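Catalase (Bacillus pumilus, PDB 4QOL) breaks down hydrogen peroxide to water and oxygen at a heme group, and also shows peroxidase-like reactivity toward phenolic substrates. Local coordinates at residues Q264-S269 with E288-Q293. Sequence-based numbering, arbitrary orientation.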
ATOM      1  N   GLN A 264      -0.847  26.565  33.009  1.00 20.09           N
ATOM      2  CA  GLN A 264      -1.717  27.683  33.381  1.00 19.27           C
ATOM      3  C   GLN A 264      -3.157  27.224  33.340  1.00 19.30           C
ATOM      4  O   GLN A 264      -3.541  26.423  32.474  1.00 17.77           O
ATOM      5  CB  GLN A 264      -1.560  28.832  32.351  1.00 19.54           C
ATOM      6  CG  GLN A 264      -0.198  29.456  32.227  1.00 20.21           C
ATOM      7  CD  GLN A 264      -0.118  30.403  31.033  1.00 21.25           C
ATOM      8  OE1 GLN A 264      -0.026  29.968  29.889  1.00 20.07           O
ATOM      9  NE2 GLN A 264      -0.160  31.709  31.301  1.00 20.25           N
ATOM     10  N   LEU A 265      -3.947  27.722  34.290  1.00 18.95           N
ATOM     11  CA  LEU A 265      -5.344  27.326  34.408  1.00 20.66           C
ATOM     12  C   LEU A 265      -6.227  28.579  34.325  1.00 20.19           C
ATOM     13  O   LEU A 265      -5.930  29.596  34.965  1.00 21.83           O
ATOM     14  CB  LEU A 265      -5.609  26.551  35.714  1.00 23.11           C
ATOM     15  CG  LEU A 265      -4.965  25.154  35.760  1.00 26.08           C
ATOM     16  CD1 LEU A 265      -4.846  24.653  37.183  1.00 26.48           C
ATOM     17  CD2 LEU A 265      -5.766  24.170  34.907  1.00 26.92           C
ATOM     18  N   MET A 266      -7.281  28.509  33.522  1.00 19.24           N
ATOM     19  CA  MET A 266      -8.233  29.613  33.325  1.00 20.33           C
ATOM     20  C   MET A 266      -9.655  29.105  33.482  1.00 21.07           C
ATOM     21  O   MET A 266     -10.025  28.081  32.908  1.00 21.78           O
ATOM     22  CB  MET A 266      -8.004  30.232  31.937  1.00 20.13           C
ATOM     23  CG  MET A 266      -9.045  31.228  31.508  1.00 19.51           C
ATOM     24  SD  MET A 266      -8.829  31.737  29.768  1.00 20.91           S
ATOM     25  CE  MET A 266      -7.340  32.689  29.772  1.00 21.38           C
ATOM     26  N   PRO A 267     -10.483  29.809  34.278  1.00 20.80           N
ATOM     27  CA  PRO A 267     -11.915  29.495  34.246  1.00 23.24           C
ATOM     28  C   PRO A 267     -12.548  29.634  32.884  1.00 21.99           C
ATOM     29  O   PRO A 267     -12.245  30.559  32.180  1.00 19.68           O
ATOM     30  CB  PRO A 267     -12.543  30.548  35.177  1.00 23.24           C
ATOM     31  CG  PRO A 267     -11.432  31.178  35.916  1.00 23.83           C
ATOM     32  CD  PRO A 267     -10.139  30.912  35.182  1.00 22.46           C
ATOM     33  N   LEU A 268     -13.471  28.739  32.531  1.00 23.66           N
ATOM     34  CA  LEU A 268     -14.183  28.883  31.256  1.00 27.31           C
ATOM     35  C   LEU A 268     -14.808  30.248  31.162  1.00 27.96           C
ATOM     36  O   LEU A 268     -14.849  30.841  30.081  1.00 29.93           O
ATOM     37  CB  LEU A 268     -15.268  27.841  31.100  1.00 27.80           C
ATOM     38  CG  LEU A 268     -14.843  26.390  31.044  1.00 28.90           C
ATOM     39  CD1 LEU A 268     -16.086  25.529  30.807  1.00 30.40           C
ATOM     40  CD2 LEU A 268     -13.824  26.172  29.957  1.00 30.48           C
ATOM     41  N   SER A 269     -15.262  30.769  32.291  1.00 28.73           N
ATOM     42  CA  SER A 269     -16.001  32.028  32.276  1.00 32.86           C
ATOM     43  C   SER A 269     -15.139  33.261  31.957  1.00 31.62           C
ATOM     44  O   SER A 269     -15.693  34.341  31.753  1.00 35.39           O
ATOM     45  CB  SER A 269     -16.710  32.248  33.627  1.00 31.15           C
ATOM     46  OG  SER A 269     -15.798  32.244  34.708  1.00 32.31           O
ATOM     47  N   GLU A 288       1.369  36.726  34.101  1.00 30.83           N
ATOM     48  CA  GLU A 288       1.019  37.544  35.291  1.00 32.56           C
ATOM     49  C   GLU A 288      -0.426  37.208  35.703  1.00 31.27           C
ATOM     50  O   GLU A 288      -0.687  36.910  36.872  1.00 28.73           O
ATOM     51  CB  GLU A 288       1.293  39.114  35.149  1.00 37.78           C
ATOM     52  CG  GLU A 288       1.166  39.786  33.789  1.00 44.17           C
ATOM     53  CD  GLU A 288       2.434  39.803  32.908  1.00 52.10           C
ATOM     54  OE1 GLU A 288       2.915  38.742  32.439  1.00 47.00           O
ATOM     55  OE2 GLU A 288       2.936  40.920  32.646  1.00 56.92           O
ATOM     56  N   ASP A 289      -1.365  37.216  34.757  1.00 27.12           N
ATOM     57  CA  ASP A 289      -2.792  36.972  35.073  1.00 27.10           C
ATOM     58  C   ASP A 289      -3.135  35.512  35.330  1.00 24.96           C
ATOM     59  O   ASP A 289      -4.065  35.188  36.071  1.00 25.45           O
ATOM     60  CB  ASP A 289      -3.701  37.557  33.989  1.00 27.45           C
ATOM     61  CG  ASP A 289      -3.505  39.060  33.847  1.00 32.84           C
ATOM     62  OD1 ASP A 289      -3.136  39.717  34.860  1.00 36.22           O
ATOM     63  OD2 ASP A 289      -3.613  39.600  32.728  1.00 31.55           O
ATOM     64  N   TYR A 290      -2.354  34.614  34.702  1.00 24.99           N
ATOM     65  CA  TYR A 290      -2.565  33.155  34.808  1.00 22.33           C
ATOM     66  C   TYR A 290      -1.195  32.546  35.063  1.00 23.41           C
ATOM     67  O   TYR A 290      -0.486  32.139  34.133  1.00 21.93           O
ATOM     68  CB  TYR A 290      -3.177  32.609  33.500  1.00 22.38           C
ATOM     69  CG  TYR A 290      -4.464  33.290  33.169  1.00 21.85           C
ATOM     70  CD1 TYR A 290      -5.617  32.950  33.843  1.00 24.73           C
ATOM     71  CD2 TYR A 290      -4.517  34.350  32.262  1.00 22.05           C
ATOM     72  CE1 TYR A 290      -6.842  33.595  33.585  1.00 23.40           C
ATOM     73  CE2 TYR A 290      -5.722  34.996  31.971  1.00 22.63           C
ATOM     74  CZ  TYR A 290      -6.860  34.660  32.663  1.00 23.49           C
ATOM     75  OH  TYR A 290      -8.046  35.295  32.407  1.00 26.26           O
ATOM     76  N   PRO A 291      -0.782  32.522  36.321  1.00 22.76           N
ATOM     77  CA  PRO A 291       0.555  32.121  36.616  1.00 23.10           C
ATOM     78  C   PRO A 291       0.867  30.669  36.296  1.00 22.36           C
ATOM     79  O   PRO A 291       0.015  29.790  36.370  1.00 22.46           O
ATOM     80  CB  PRO A 291       0.703  32.375  38.132  1.00 25.11           C
ATOM     81  CG  PRO A 291      -0.426  33.285  38.466  1.00 26.03           C
ATOM     82  CD  PRO A 291      -1.529  32.938  37.532  1.00 26.30           C
ATOM     83  N   LEU A 292       2.146  30.425  36.039  1.00 22.97           N
ATOM     84  CA  LEU A 292       2.615  29.060  35.829  1.00 23.61           C
ATOM     85  C   LEU A 292       2.644  28.269  37.115  1.00 24.31           C
ATOM     86  O   LEU A 292       3.114  28.770  38.150  1.00 27.18           O
ATOM     87  CB  LEU A 292       3.999  29.052  35.222  1.00 24.06           C
ATOM     88  CG  LEU A 292       4.123  29.841  33.947  1.00 26.48           C
ATOM     89  CD1 LEU A 292       5.572  30.227  33.655  1.00 28.80           C
ATOM     90  CD2 LEU A 292       3.562  29.059  32.809  1.00 25.41           C
ATOM     91  N   GLN A 293       2.096  27.066  37.059  1.00 23.28           N
ATOM     92  CA  GLN A 293       1.940  26.197  38.216  1.00 24.13           C
ATOM     93  C   GLN A 293       2.709  24.921  37.921  1.00 22.58           C
ATOM     94  O   GLN A 293       2.420  24.271  36.922  1.00 21.12           O
ATOM     95  CB  GLN A 293       0.464  25.876  38.452  1.00 25.50           C
ATOM     96  CG  GLN A 293      -0.376  27.112  38.673  1.00 27.55           C
ATOM     97  CD  GLN A 293      -1.712  26.783  39.216  1.00 29.62           C
ATOM     98  OE1 GLN A 293      -1.827  25.992  40.167  1.00 31.49           O
ATOM     99  NE2 GLN A 293      -2.749  27.364  38.632  1.00 30.56           N
TER
HETATM  100  O   HOH W   1      -2.583  29.337  36.353  1.00 20.39           O
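Where strand 258-267 runs out and the chain returns to begin strand 293-302, the long connection between these two antiparallel neighbours of the catalase β-barrel lies back along the first strand, Gln264 and Met266 holding Tyr290. The Gln264 amide suits its place because it can give and take at once: NE2 donates to Tyr290 O (2.9 Å) with a nearly straight N-H (165°), the acceptor lying almost in the amide plane. The same NE2 also reaches Trp285 O, while OE1 is hydrogen-bonded to His217 NE2 of strand 211-220, so the flat group is fixed in rotation by partners at both ends. Gln264 CG rests against Leu292 CD2 at 3.8 Å. An alanine in place of Gln264 would probably leave Tyr290 O and His217 without these partners and set the connection freer to shift. Unbranched, flexible Met266, with CG anti to its amide nitrogen (chi1 171°) and the chain bent at the sulfur, lays CE over one face of the Tyr290 ring, 3.8 Å from the centroid, a CH-pi contact within a Met-aromatic pair. Tyrosine offers that apolar face while its OH is hydrogen-bonded to Asp270 OD2. Where the strands part, a water accepts from Leu265 N and Gln293 NE2 and donates to Pro291 O, tying both backbones to the Gln293 side chain: a long connection between adjacent antiparallel strands, pinned to the end of an inner strand of the catalase β-barrel.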